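Local coordinates for plasmin and fibronectin-binding protein A (Streptococcus pneumoniae, PDB 4MR0) that acts as a fibronectin-dependent surface adhesin and invasin, binding human fibronectin, plasmin, plasminogen and serum albumin, at residues His352-Ser357 with Tyr416-Thr421; Phe371-Tyr376 with Asp395-Gly400; Gly383-Leu388 with Leu424-Lys429; Gly391-Lys396 with Ile437-Asp442. One frame throughout, in Å; residues are numbered along the deposited sequence.

Contact 1 (His352-Ser357 with Tyr416-Thr421); sequences HYQTLS and YSYKNT
The ring of Tyr418 is set against the backbone of 352-357 and meets Tyr353 in an offset edge-to-face pair, the edge of Tyr353 directed at the face of Tyr418. Planes at 88° and centroids 5.8 Å apart are the evidence, and within this pair the closest atoms are Tyr353 CD1 and Tyr418 OH, 3.6 Å apart. With CG anti to the backbone N (chi1 -172°), Tyr418 reaches across so that Gln354 N lies above its ring centre, 4.2 Å from the plane. Gln354 runs past it in the opposite direction, its CG lying 3.8 Å from Tyr418 CB; its amide is held elsewhere, OE1 by Thr382 and NE2 by Asp426. Tyr416 approaches with its hydroxyl end, OH standing 3.4 Å from His352 CB, while the His352 side chain, bound through ND1 to Glu303, lies about 4 Å from a bound manganese ion. Both segments are loops of the right-handed parallel beta-helix. Direct contact between them is van der Waals and aromatic, and water supplies the polar links: one water lies 2.9 Å from His352 O and also binds Tyr416 OH, and another joins Gln354 O to Asn420 ND2. The chemistry implies a partly hydrated surface contact whose polar coupling is indirect.

Contact 2 (Phe371-Tyr376 with Asp395-Gly400); sequences FDNMMY and DKKVKG
Asn373 sits at the centre of this contact, gripped from both its backbone and its side chain. Its N donates to Asp395 O at 2.8 Å, the donor standing 45° out of the carbonyl plane, and its OD1 takes the N-H of Lys397 at 2.8 Å, almost straight (167°), again from above the amide plane. The Asn373 and Lys396 side chains cross at about a right angle. Lys396 bends at chi2 (62°), which carries NZ to Met374 O at 3.0 Å, and water bridges the same ammonium to Met375 O. These bonds close the end of a parallel strand pair in the beta-helix: Asp395 N to Phe371 O, 2.9 Å, accompanies the bridge between Asp372 and Asp395, after which the first chain leaves its strand at Asn373 and the second after Lys396. Another water ties Phe371 O, Met374 N and Asp395 O together. Asp372 OD1 and Asp395 OD2, like charges, come within 4.2 Å of each other. Opposite charge may ease this, for a long salt bridge joins Lys397 NZ to Asp372 OD1. Farther out, Tyr335 binds Asp372 OD2, His370 binds Asp395 OD2, and Ser402 receives Asn373 ND2.

Contact 3 (Gly383-Leu388 with Leu424-Lys429); sequences GFTDVL and LLDLNK
Gly383-Asp386 and Asp426-Lys429 run 35° apart in direction and meet at a parallel bridge between Thr385 and Lys429 (CA atoms 5.1 Å apart), where Asp386 N donates to Lys429 O at 3.1 Å and Lys429 N bonds weakly to Phe384 O. Asn428 extends the pairing with its side chain: OD1 accepts from Phe384 N at 3.0 Å, in a bond straight at the hydrogen (170°) and met nearly along the C=O axis. Its ND2 is held by Phe381 O, which helps to fix the turn of the amide. This is a corner between faces of the beta-helix, for the chain bends at Asp386 before entering strand 387-396. The Lys429 side chain folds back within its own segment, NZ making a salt bridge to Asp426 OD1 at 2.7 Å and also bonding to Leu427 O. Two waters link Thr385 OG1 to Asp426, one through OD1 and the other through OD2. Beyond the pair, the ring of Phe384 stacks with Phe381, and a bound calcium ion lies about 3 Å from the side chain of Asp386.

Contact 4 (Gly391-Lys396 with Ile437-Asp442); sequences GNRFDK and IFNIAD
Strands 393-396 and 437-440, from neighbouring rungs of the parallel beta-helix, lie side by side, their axes 4.8 Å apart and their directions differing by 4°. Phe394 N to Ile437 O (2.8 Å) and Asn439 N to Phe394 O (2.9 Å) belong to an alternating backbone ladder that runs from Asn392 O to Ala441 N. On the inner face, Phe394 and Phe438 form an offset stack, with planes at 13° and centroids 4.6 Å apart. Paired across the bridge and sharing a chi1 near -58°, with CG beside the backbone N, the two side chains point the same way, and Phe438 CE2 lies over the rim of the Phe394 face. Such stacks on successive coils are a recognised feature of parallel beta-helices; here Leu412 and Val413 of strand 410-415 pack on both rings, and Phe371 meets Phe394. The other face carries Arg393, Asp395 and Asn439 beside Ile437, and its polar groups are joined. Asn439 ND2 donates to Asp395 OD1 at 2.7 Å, the two flat groups nearly coplanar. Arg393 NE reaches the syn lone pair of Asp395 OD2, also 2.7 Å away, and His370 shares OD2 with Arg393, while Asn439 OD1 is bound by Asn472 of strand 462-473.

Contacts 2, 3 and 4 join neighbouring coils of the beta-helical part of the adhesin, while contact 1 spans loops on either side of the coil that carries strand 377-381; the four fall into two clusters. Contacts 1 and 3, with centres 10 Å apart, touch through Gln354 NE2 and Asp426 O. Contacts 2 and 4, with centres 8 Å apart, share Asp395 and Lys396. Between contacts 1 and 2 the centres are 27 Å apart. Strand 387-396 connects the clusters: contact 3 includes its start, whereas contacts 2 and 4 use its end, against strands 364-372 and 431-440. Along the chain, segments of contacts 1 and 3 alternate, as do those of 3 and 4, reflecting the winding that stacks coil upon coil.

Contact 1 (His352-Ser357 with Tyr416-Thr421)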
loop_
_atom_site.group_PDB
_atom_site.type_symbol
_atom_site.label_atom_id
_atom_site.label_comp_id
_atom_site.label_asym_id
_atom_site.label_seq_id
_atom_site.Cartn_x
_atom_site.Cartn_y
_atom_site.Cartn_z
ATOM N N HIS A 352 5.666 5.810 -3.500
ATOM C CA HIS A 352 6.177 7.113 -3.092
ATOM C C HIS A 352 7.069 7.772 -4.135
ATOM O O HIS A 352 7.920 8.588 -3.782
ATOM C CB HIS A 352 7.011 6.907 -1.842
ATOM C CG HIS A 352 8.069 5.861 -2.021
ATOM N ND1 HIS A 352 7.818 4.514 -1.863
ATOM C CD2 HIS A 352 9.356 5.957 -2.432
ATOM C CE1 HIS A 352 8.903 3.826 -2.168
ATOM N NE2 HIS A 352 9.851 4.678 -2.518
ATOM N N TYR A 353 6.883 7.443 -5.405
ATOM C CA TYR A 353 7.752 8.001 -6.427
ATOM C C TYR A 353 7.098 8.144 -7.790
ATOM O O TYR A 353 6.320 7.289 -8.210
ATOM C CB TYR A 353 8.989 7.102 -6.537
ATOM C CG TYR A 353 9.981 7.463 -7.619
ATOM C CD1 TYR A 353 10.814 8.571 -7.492
ATOM C CD2 TYR A 353 10.113 6.667 -8.759
ATOM C CE1 TYR A 353 11.763 8.875 -8.474
ATOM C CE2 TYR A 353 11.056 6.964 -9.745
ATOM C CZ TYR A 353 11.877 8.068 -9.594
ATOM O OH TYR A 353 12.816 8.356 -10.562
ATOM N N GLN A 354 7.424 9.240 -8.471
ATOM C CA GLN A 354 6.919 9.509 -9.810
ATOM C C GLN A 354 7.755 10.623 -10.427
ATOM O O GLN A 354 8.327 11.440 -9.712
ATOM C CB GLN A 354 5.437 9.927 -9.780
ATOM C CG GLN A 354 5.164 11.315 -9.202
ATOM C CD GLN A 354 3.711 11.749 -9.385
ATOM O OE1 GLN A 354 2.998 11.999 -8.411
ATOM N NE2 GLN A 354 3.271 11.838 -10.638
ATOM N N THR A 355 7.838 10.641 -11.753
ATOM C CA THR A 355 8.586 11.675 -12.470
ATOM C C THR A 355 7.851 11.949 -13.778
ATOM O O THR A 355 6.888 11.255 -14.114
ATOM C CB THR A 355 10.012 11.219 -12.841
ATOM O OG1 THR A 355 9.929 10.215 -13.855
ATOM C CG2 THR A 355 10.744 10.651 -11.633
ATOM N N LEU A 356 8.308 12.946 -14.526
ATOM C CA LEU A 356 7.675 13.263 -15.802
ATOM C C LEU A 356 7.774 12.067 -16.738
ATOM O O LEU A 356 6.994 11.942 -17.690
ATOM C CB LEU A 356 8.364 14.462 -16.458
ATOM C CG LEU A 356 8.196 15.834 -15.805
ATOM C CD1 LEU A 356 9.056 16.852 -16.553
ATOM C CD2 LEU A 356 6.730 16.248 -15.832
ATOM N N SER A 357 8.733 11.186 -16.458
ATOM C CA SER A 357 8.979 10.007 -17.288
ATOM C C SER A 357 8.264 8.716 -16.880
ATOM O O SER A 357 8.465 7.684 -17.515
ATOM C CB SER A 357 10.484 9.735 -17.358
ATOM O OG SER A 357 11.164 10.842 -17.917
ATOM N N TYR A 416 -1.101 11.814 -1.487
ATOM C CA TYR A 416 -0.328 13.045 -1.507
ATOM C C TYR A 416 0.383 13.302 -2.828
ATOM O O TYR A 416 0.261 12.531 -3.773
ATOM C CB TYR A 416 0.693 13.021 -0.367
ATOM C CG TYR A 416 1.886 12.123 -0.619
ATOM C CD1 TYR A 416 1.765 10.731 -0.584
ATOM C CD2 TYR A 416 3.136 12.669 -0.920
ATOM C CE1 TYR A 416 2.866 9.903 -0.846
ATOM C CE2 TYR A 416 4.236 11.859 -1.182
ATOM C CZ TYR A 416 4.099 10.481 -1.143
ATOM O OH TYR A 416 5.199 9.695 -1.389
ATOM N N SER A 417 1.130 14.401 -2.877
ATOM C CA SER A 417 1.860 14.782 -4.078
ATOM C C SER A 417 3.367 14.683 -3.870
ATOM O O SER A 417 3.895 15.145 -2.862
ATOM C CB SER A 417 1.485 16.211 -4.478
ATOM O OG SER A 417 0.095 16.314 -4.760
ATOM N N TYR A 418 4.050 14.076 -4.836
ATOM C CA TYR A 418 5.500 13.904 -4.784
ATOM C C TYR A 418 6.186 15.270 -4.682
ATOM O O TYR A 418 5.847 16.192 -5.421
ATOM C CB TYR A 418 5.985 13.187 -6.047
ATOM C CG TYR A 418 7.446 12.783 -6.000
ATOM C CD1 TYR A 418 7.888 11.808 -5.104
ATOM C CD2 TYR A 418 8.390 13.382 -6.843
ATOM C CE1 TYR A 418 9.232 11.434 -5.042
ATOM C CE2 TYR A 418 9.741 13.017 -6.787
ATOM C CZ TYR A 418 10.153 12.044 -5.883
ATOM O OH TYR A 418 11.482 11.681 -5.801
ATOM N N LYS A 419 7.143 15.392 -3.766
ATOM C CA LYS A 419 7.866 16.650 -3.580
ATOM C C LYS A 419 8.690 16.995 -4.817
ATOM O O LYS A 419 9.737 16.398 -5.061
ATOM C CB LYS A 419 8.778 16.560 -2.354
ATOM C CG LYS A 419 9.553 17.840 -2.062
ATOM C CD LYS A 419 10.147 17.815 -0.666
ATOM C CE LYS A 419 10.794 19.145 -0.316
ATOM N NZ LYS A 419 11.178 19.207 1.124
ATOM N N ASN A 420 8.203 17.964 -5.587
ATOM C CA ASN A 420 8.857 18.412 -6.814
ATOM C C ASN A 420 8.302 19.786 -7.201
ATOM O O ASN A 420 7.118 19.914 -7.515
ATOM C CB ASN A 420 8.579 17.416 -7.943
ATOM C CG ASN A 420 9.240 17.812 -9.247
ATOM O OD1 ASN A 420 9.218 18.979 -9.639
ATOM N ND2 ASN A 420 9.819 16.834 -9.937
ATOM N N THR A 421 9.155 20.807 -7.195
ATOM C CA THR A 421 8.719 22.160 -7.532
ATOM C C THR A 421 9.180 22.638 -8.906
ATOM O O THR A 421 8.971 23.796 -9.265
ATOM C CB THR A 421 9.219 23.170 -6.489
ATOM O OG1 THR A 421 10.648 23.082 -6.384
ATOM C CG2 THR A 421 8.598 22.879 -5.132
HETATM O O HOH W 1 7.668 10.603 -1.695
HETATM O O HOH W 2 0.170 12.784 -6.718
HETATM O O HOH W 3 9.742 13.861 -9.784
#

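Contact 2 (Phe371-Tyr376 with Asp395-Gly400)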
loop_
_atom_site.group_PDB
_atom_site.type_symbol
_atom_site.label_atom_id
_atom_site.label_comp_id
_atom_site.label_asym_id
_atom_site.label_seq_id
_atom_site.Cartn_x
_atom_site.Cartn_y
_atom_site.Cartn_z
ATOM N N PHE A 371 -6.860 -3.114 7.604
ATOM C CA PHE A 371 -5.550 -2.539 7.897
ATOM C C PHE A 371 -5.512 -2.375 9.413
ATOM O O PHE A 371 -5.970 -1.367 9.956
ATOM C CB PHE A 371 -5.416 -1.196 7.196
ATOM C CG PHE A 371 -5.544 -1.283 5.701
ATOM C CD1 PHE A 371 -4.563 -1.917 4.941
ATOM C CD2 PHE A 371 -6.648 -0.742 5.053
ATOM C CE1 PHE A 371 -4.683 -2.010 3.545
ATOM C CE2 PHE A 371 -6.778 -0.829 3.660
ATOM C CZ PHE A 371 -5.795 -1.463 2.907
ATOM N N ASP A 372 -4.948 -3.381 10.076
ATOM C CA ASP A 372 -4.901 -3.448 11.529
ATOM C C ASP A 372 -3.739 -2.773 12.253
ATOM O O ASP A 372 -2.714 -3.400 12.540
ATOM C CB ASP A 372 -4.969 -4.918 11.943
ATOM C CG ASP A 372 -5.485 -5.110 13.357
ATOM O OD1 ASP A 372 -5.681 -4.107 14.070
ATOM O OD2 ASP A 372 -5.690 -6.276 13.750
ATOM N N ASN A 373 -3.919 -1.493 12.557
ATOM C CA ASN A 373 -2.929 -0.709 13.292
ATOM C C ASN A 373 -1.604 -0.455 12.567
ATOM O O ASN A 373 -0.534 -0.723 13.120
ATOM C CB ASN A 373 -2.668 -1.386 14.656
ATOM C CG ASN A 373 -2.073 -0.439 15.686
ATOM O OD1 ASN A 373 -2.514 0.708 15.826
ATOM N ND2 ASN A 373 -1.077 -0.920 16.430
ATOM N N MET A 374 -1.668 0.063 11.341
ATOM C CA MET A 374 -0.453 0.373 10.584
ATOM C C MET A 374 0.244 1.539 11.281
ATOM O O MET A 374 -0.409 2.362 11.922
ATOM C CB MET A 374 -0.792 0.769 9.144
ATOM C CG MET A 374 -0.647 -0.360 8.105
ATOM S SD MET A 374 -1.702 -1.809 8.255
ATOM C CE MET A 374 -0.810 -2.756 9.553
ATOM N N MET A 375 1.565 1.610 11.157
ATOM C CA MET A 375 2.339 2.669 11.797
ATOM C C MET A 375 2.204 4.030 11.114
ATOM O O MET A 375 2.240 5.072 11.777
ATOM C CB MET A 375 3.817 2.262 11.853
ATOM C CG MET A 375 4.734 3.310 12.457
ATOM S SD MET A 375 6.475 2.780 12.424
ATOM C CE MET A 375 6.990 3.468 10.938
ATOM N N TYR A 376 2.034 4.032 9.797
ATOM C CA TYR A 376 1.937 5.293 9.081
ATOM C C TYR A 376 0.679 5.468 8.245
ATOM O O TYR A 376 0.075 6.549 8.237
ATOM C CB TYR A 376 3.176 5.467 8.196
ATOM C CG TYR A 376 3.275 6.815 7.520
ATOM C CD1 TYR A 376 2.921 7.983 8.194
ATOM C CD2 TYR A 376 3.762 6.929 6.216
ATOM C CE1 TYR A 376 3.048 9.229 7.591
ATOM C CE2 TYR A 376 3.895 8.174 5.606
ATOM C CZ TYR A 376 3.535 9.318 6.299
ATOM O OH TYR A 376 3.661 10.552 5.703
ATOM N N ASP A 395 -7.972 0.242 11.389
ATOM C CA ASP A 395 -7.949 0.348 12.842
ATOM C C ASP A 395 -6.639 0.976 13.295
ATOM O O ASP A 395 -5.588 0.755 12.690
ATOM C CB ASP A 395 -8.106 -1.026 13.496
ATOM C CG ASP A 395 -9.498 -1.614 13.307
ATOM O OD1 ASP A 395 -10.492 -0.861 13.424
ATOM O OD2 ASP A 395 -9.600 -2.833 13.059
ATOM N N LYS A 396 -6.704 1.774 14.352
ATOM C CA LYS A 396 -5.511 2.417 14.883
ATOM C C LYS A 396 -5.632 2.476 16.392
ATOM O O LYS A 396 -6.542 3.106 16.931
ATOM C CB LYS A 396 -5.357 3.824 14.305
ATOM C CG LYS A 396 -4.095 4.556 14.747
ATOM C CD LYS A 396 -2.824 3.843 14.310
ATOM C CE LYS A 396 -1.591 4.667 14.668
ATOM N NZ LYS A 396 -0.317 3.928 14.437
ATOM N N LYS A 397 -4.718 1.797 17.073
ATOM C CA LYS A 397 -4.726 1.761 18.526
ATOM C C LYS A 397 -3.821 2.841 19.109
ATOM O O LYS A 397 -3.147 3.572 18.378
ATOM C CB LYS A 397 -4.272 0.385 19.016
ATOM C CG LYS A 397 -5.188 -0.754 18.598
ATOM C CD LYS A 397 -4.785 -2.059 19.274
ATOM C CE LYS A 397 -3.619 -2.742 18.578
ATOM N NZ LYS A 397 -4.102 -3.727 17.562
ATOM N N VAL A 398 -3.812 2.944 20.432
ATOM C CA VAL A 398 -2.974 3.931 21.093
ATOM C C VAL A 398 -1.529 3.443 21.127
ATOM O O VAL A 398 -1.259 2.249 20.990
ATOM C CB VAL A 398 -3.456 4.201 22.537
ATOM C CG1 VAL A 398 -4.845 4.822 22.509
ATOM C CG2 VAL A 398 -3.473 2.906 23.331
ATOM N N LYS A 399 -0.610 4.390 21.293
ATOM C CA LYS A 399 0.819 4.115 21.360
ATOM C C LYS A 399 1.142 2.936 22.278
ATOM O O LYS A 399 1.956 2.075 21.939
ATOM C CB LYS A 399 1.536 5.370 21.859
ATOM C CG LYS A 399 3.011 5.207 22.184
ATOM C CD LYS A 399 3.504 6.453 22.915
ATOM C CE LYS A 399 4.966 6.351 23.327
ATOM N NZ LYS A 399 5.887 6.423 22.160
ATOM N N GLY A 400 0.489 2.902 23.435
ATOM C CA GLY A 400 0.729 1.847 24.404
ATOM C C GLY A 400 0.440 0.425 23.963
ATOM O O GLY A 400 1.035 -0.515 24.489
HETATM O O HOH W 4 -4.395 0.901 10.220
HETATM O O HOH W 5 1.303 1.285 14.641
HETATM O O HOH W 6 -1.162 -4.185 16.863
HETATM O O HOH W 7 -0.550 3.146 17.229
HETATM O O HOH W 8 1.794 5.419 14.466
#

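Contact 3 (Gly383-Leu388 with Leu424-Lys429)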
loop_
_atom_site.group_PDB
_atom_site.type_symbol
_atom_site.label_atom_id
_atom_site.label_comp_id
_atom_site.label_asym_id
_atom_site.label_seq_id
_atom_site.Cartn_x
_atom_site.Cartn_y
_atom_site.Cartn_z
ATOM N N GLY A 383 0.955 9.823 -7.635
ATOM C CA GLY A 383 1.073 9.355 -9.002
ATOM C C GLY A 383 0.165 8.211 -9.435
ATOM O O GLY A 383 0.588 7.355 -10.210
ATOM N N PHE A 384 -1.066 8.171 -8.929
ATOM C CA PHE A 384 -2.032 7.137 -9.331
ATOM C C PHE A 384 -3.183 7.838 -10.053
ATOM O O PHE A 384 -3.470 9.001 -9.784
ATOM C CB PHE A 384 -2.632 6.405 -8.120
ATOM C CG PHE A 384 -1.769 5.306 -7.552
ATOM C CD1 PHE A 384 -0.493 5.054 -8.053
ATOM C CD2 PHE A 384 -2.233 4.543 -6.482
ATOM C CE1 PHE A 384 0.310 4.055 -7.491
ATOM C CE2 PHE A 384 -1.440 3.542 -5.912
ATOM C CZ PHE A 384 -0.162 3.301 -6.421
ATOM N N THR A 385 -3.846 7.125 -10.954
ATOM C CA THR A 385 -4.986 7.682 -11.671
ATOM C C THR A 385 -6.101 6.640 -11.665
ATOM O O THR A 385 -5.867 5.470 -11.973
ATOM C CB THR A 385 -4.621 8.045 -13.120
ATOM O OG1 THR A 385 -3.484 8.923 -13.117
ATOM C CG2 THR A 385 -5.794 8.752 -13.802
ATOM N N ASP A 386 -7.304 7.064 -11.295
ATOM C CA ASP A 386 -8.459 6.171 -11.223
ATOM C C ASP A 386 -8.216 5.115 -10.147
ATOM O O ASP A 386 -7.874 3.965 -10.430
ATOM C CB ASP A 386 -8.726 5.506 -12.580
ATOM C CG ASP A 386 -9.942 4.587 -12.555
ATOM O OD1 ASP A 386 -10.754 4.683 -11.602
ATOM O OD2 ASP A 386 -10.095 3.773 -13.495
ATOM N N VAL A 387 -8.394 5.538 -8.902
ATOM C CA VAL A 387 -8.199 4.679 -7.748
ATOM C C VAL A 387 -9.505 4.532 -6.994
ATOM O O VAL A 387 -10.289 5.482 -6.898
ATOM C CB VAL A 387 -7.169 5.290 -6.782
ATOM C CG1 VAL A 387 -6.950 4.366 -5.599
ATOM C CG2 VAL A 387 -5.863 5.555 -7.517
ATOM N N LEU A 388 -9.741 3.337 -6.465
ATOM C CA LEU A 388 -10.942 3.083 -5.688
ATOM C C LEU A 388 -10.544 2.396 -4.390
ATOM O O LEU A 388 -10.039 1.270 -4.397
ATOM C CB LEU A 388 -11.930 2.203 -6.467
ATOM C CG LEU A 388 -13.194 1.803 -5.685
ATOM C CD1 LEU A 388 -13.948 3.063 -5.250
ATOM C CD2 LEU A 388 -14.088 0.909 -6.547
ATOM N N LEU A 424 5.807 19.822 -13.868
ATOM C CA LEU A 424 4.353 19.812 -13.796
ATOM C C LEU A 424 3.966 18.336 -13.836
ATOM O O LEU A 424 3.632 17.794 -14.889
ATOM C CB LEU A 424 3.759 20.548 -14.998
ATOM C CG LEU A 424 2.320 21.057 -14.865
ATOM C CD1 LEU A 424 1.878 21.649 -16.199
ATOM C CD2 LEU A 424 1.389 19.925 -14.451
ATOM N N LEU A 425 4.030 17.690 -12.677
ATOM C CA LEU A 425 3.721 16.269 -12.569
ATOM C C LEU A 425 2.252 15.919 -12.694
ATOM O O LEU A 425 1.372 16.737 -12.426
ATOM C CB LEU A 425 4.238 15.720 -11.239
ATOM C CG LEU A 425 5.750 15.757 -11.009
ATOM C CD1 LEU A 425 6.058 15.197 -9.633
ATOM C CD2 LEU A 425 6.461 14.960 -12.099
ATOM N N ASP A 426 2.001 14.679 -13.095
ATOM C CA ASP A 426 0.647 14.171 -13.233
ATOM C C ASP A 426 0.266 13.662 -11.843
ATOM O O ASP A 426 0.320 12.460 -11.578
ATOM C CB ASP A 426 0.625 13.019 -14.242
ATOM C CG ASP A 426 -0.785 12.558 -14.584
ATOM O OD1 ASP A 426 -1.758 13.085 -13.999
ATOM O OD2 ASP A 426 -0.916 11.663 -15.447
ATOM N N LEU A 427 -0.090 14.586 -10.953
ATOM C CA LEU A 427 -0.464 14.227 -9.593
ATOM C C LEU A 427 -1.787 13.466 -9.561
ATOM O O LEU A 427 -2.525 13.447 -10.545
ATOM C CB LEU A 427 -0.543 15.487 -8.721
ATOM C CG LEU A 427 0.744 16.330 -8.713
ATOM C CD1 LEU A 427 0.487 17.638 -7.974
ATOM C CD2 LEU A 427 1.885 15.551 -8.059
ATOM N N ASN A 428 -2.073 12.840 -8.423
ATOM C CA ASN A 428 -3.289 12.042 -8.242
ATOM C C ASN A 428 -4.573 12.647 -8.810
ATOM O O ASN A 428 -4.900 13.798 -8.539
ATOM C CB ASN A 428 -3.526 11.757 -6.752
ATOM C CG ASN A 428 -2.431 10.915 -6.125
ATOM O OD1 ASN A 428 -1.935 9.967 -6.728
ATOM N ND2 ASN A 428 -2.070 11.246 -4.890
ATOM N N LYS A 429 -5.309 11.851 -9.584
ATOM C CA LYS A 429 -6.585 12.284 -10.148
ATOM C C LYS A 429 -7.552 11.104 -10.152
ATOM O O LYS A 429 -7.131 9.946 -10.247
ATOM C CB LYS A 429 -6.416 12.795 -11.582
ATOM C CG LYS A 429 -5.593 14.064 -11.704
ATOM C CD LYS A 429 -5.387 14.443 -13.166
ATOM C CE LYS A 429 -4.337 15.537 -13.290
ATOM N NZ LYS A 429 -3.038 15.067 -12.731
HETATM O O HOH W 2 0.170 12.784 -6.718
HETATM O O HOH W 9 -3.355 11.518 -12.316
HETATM O O HOH W 10 -2.724 9.350 -15.584
#

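Contact 4 (Gly391-Lys396 with Ile437-Asp442)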
loop_
_atom_site.group_PDB
_atom_site.type_symbol
_atom_site.label_atom_id
_atom_site.label_comp_id
_atom_site.label_asym_id
_atom_site.label_seq_id
_atom_site.Cartn_x
_atom_site.Cartn_y
_atom_site.Cartn_z
ATOM N N GLY A 391 -14.810 0.095 1.107
ATOM C CA GLY A 391 -15.188 -0.935 2.061
ATOM C C GLY A 391 -14.097 -1.528 2.926
ATOM O O GLY A 391 -14.226 -2.666 3.391
ATOM N N ASN A 392 -13.030 -0.769 3.153
ATOM C CA ASN A 392 -11.920 -1.241 3.970
ATOM C C ASN A 392 -12.120 -0.843 5.428
ATOM O O ASN A 392 -12.884 0.068 5.738
ATOM C CB ASN A 392 -10.608 -0.638 3.471
ATOM C CG ASN A 392 -10.298 -1.021 2.041
ATOM O OD1 ASN A 392 -9.828 -2.128 1.771
ATOM N ND2 ASN A 392 -10.572 -0.107 1.110
ATOM N N ARG A 393 -11.433 -1.543 6.321
ATOM C CA ARG A 393 -11.497 -1.244 7.742
ATOM C C ARG A 393 -10.097 -0.825 8.202
ATOM O O ARG A 393 -9.143 -1.597 8.099
ATOM C CB ARG A 393 -11.966 -2.475 8.517
ATOM C CG ARG A 393 -11.782 -2.356 10.014
ATOM C CD ARG A 393 -12.365 -3.556 10.729
ATOM N NE ARG A 393 -12.006 -3.563 12.144
ATOM C CZ ARG A 393 -12.404 -4.492 13.008
ATOM N NH1 ARG A 393 -13.178 -5.492 12.601
ATOM N NH2 ARG A 393 -12.018 -4.426 14.277
ATOM N N PHE A 394 -9.969 0.402 8.691
ATOM C CA PHE A 394 -8.674 0.897 9.159
ATOM C C PHE A 394 -8.726 1.062 10.666
ATOM O O PHE A 394 -9.447 1.932 11.168
ATOM C CB PHE A 394 -8.342 2.267 8.558
ATOM C CG PHE A 394 -8.309 2.302 7.054
ATOM C CD1 PHE A 394 -9.481 2.164 6.310
ATOM C CD2 PHE A 394 -7.109 2.545 6.383
ATOM C CE1 PHE A 394 -9.461 2.274 4.920
ATOM C CE2 PHE A 394 -7.071 2.658 4.998
ATOM C CZ PHE A 394 -8.249 2.526 4.258
ATOM N N ASP A 395 -7.972 0.242 11.389
ATOM C CA ASP A 395 -7.949 0.348 12.842
ATOM C C ASP A 395 -6.639 0.976 13.295
ATOM O O ASP A 395 -5.588 0.755 12.690
ATOM C CB ASP A 395 -8.106 -1.026 13.496
ATOM C CG ASP A 395 -9.498 -1.614 13.307
ATOM O OD1 ASP A 395 -10.492 -0.861 13.424
ATOM O OD2 ASP A 395 -9.600 -2.833 13.059
ATOM N N LYS A 396 -6.704 1.774 14.352
ATOM C CA LYS A 396 -5.511 2.417 14.883
ATOM C C LYS A 396 -5.632 2.476 16.392
ATOM O O LYS A 396 -6.542 3.106 16.931
ATOM C CB LYS A 396 -5.357 3.824 14.305
ATOM C CG LYS A 396 -4.095 4.556 14.747
ATOM C CD LYS A 396 -2.824 3.843 14.310
ATOM C CE LYS A 396 -1.591 4.667 14.668
ATOM N NZ LYS A 396 -0.317 3.928 14.437
ATOM N N ILE A 437 -14.420 2.129 6.935
ATOM C CA ILE A 437 -14.665 2.342 8.357
ATOM C C ILE A 437 -13.325 2.589 9.036
ATOM O O ILE A 437 -12.365 1.845 8.814
ATOM C CB ILE A 437 -15.321 1.117 9.035
ATOM C CG1 ILE A 437 -16.621 0.746 8.323
ATOM C CG2 ILE A 437 -15.606 1.430 10.508
ATOM C CD1 ILE A 437 -16.415 0.001 7.020
ATOM N N PHE A 438 -13.256 3.639 9.847
ATOM C CA PHE A 438 -12.029 3.954 10.573
ATOM C C PHE A 438 -12.311 3.934 12.075
ATOM O O PHE A 438 -13.268 4.561 12.540
ATOM C CB PHE A 438 -11.495 5.346 10.201
ATOM C CG PHE A 438 -11.230 5.542 8.730
ATOM C CD1 PHE A 438 -12.280 5.733 7.835
ATOM C CD2 PHE A 438 -9.926 5.561 8.244
ATOM C CE1 PHE A 438 -12.038 5.954 6.478
ATOM C CE2 PHE A 438 -9.671 5.781 6.890
ATOM C CZ PHE A 438 -10.727 5.975 6.005
ATOM N N ASN A 439 -11.489 3.202 12.825
ATOM C CA ASN A 439 -11.615 3.131 14.279
ATOM C C ASN A 439 -10.284 3.640 14.801
ATOM O O ASN A 439 -9.291 2.915 14.802
ATOM C CB ASN A 439 -11.867 1.691 14.732
ATOM C CG ASN A 439 -13.161 1.133 14.178
ATOM O OD1 ASN A 439 -14.230 1.709 14.382
ATOM N ND2 ASN A 439 -13.071 0.012 13.468
ATOM N N ILE A 440 -10.270 4.897 15.225
ATOM C CA ILE A 440 -9.049 5.539 15.694
ATOM C C ILE A 440 -9.024 5.857 17.185
ATOM O O ILE A 440 -9.964 6.443 17.727
ATOM C CB ILE A 440 -8.813 6.838 14.900
ATOM C CG1 ILE A 440 -8.733 6.510 13.404
ATOM C CG2 ILE A 440 -7.546 7.528 15.380
ATOM C CD1 ILE A 440 -8.741 7.724 12.488
ATOM N N ALA A 441 -7.931 5.469 17.835
ATOM C CA ALA A 441 -7.750 5.709 19.261
ATOM C C ALA A 441 -6.518 6.579 19.483
ATOM O O ALA A 441 -6.345 7.159 20.551
ATOM C CB ALA A 441 -7.602 4.384 20.000
ATOM N N ASP A 442 -5.668 6.668 18.464
ATOM C CA ASP A 442 -4.449 7.469 18.535
ATOM C C ASP A 442 -4.748 8.925 18.195
ATOM O O ASP A 442 -5.228 9.227 17.105
ATOM C CB ASP A 442 -3.400 6.916 17.565
ATOM C CG ASP A 442 -2.164 7.785 17.484
ATOM O OD1 ASP A 442 -1.673 8.216 18.547
ATOM O OD2 ASP A 442 -1.673 8.031 16.359
#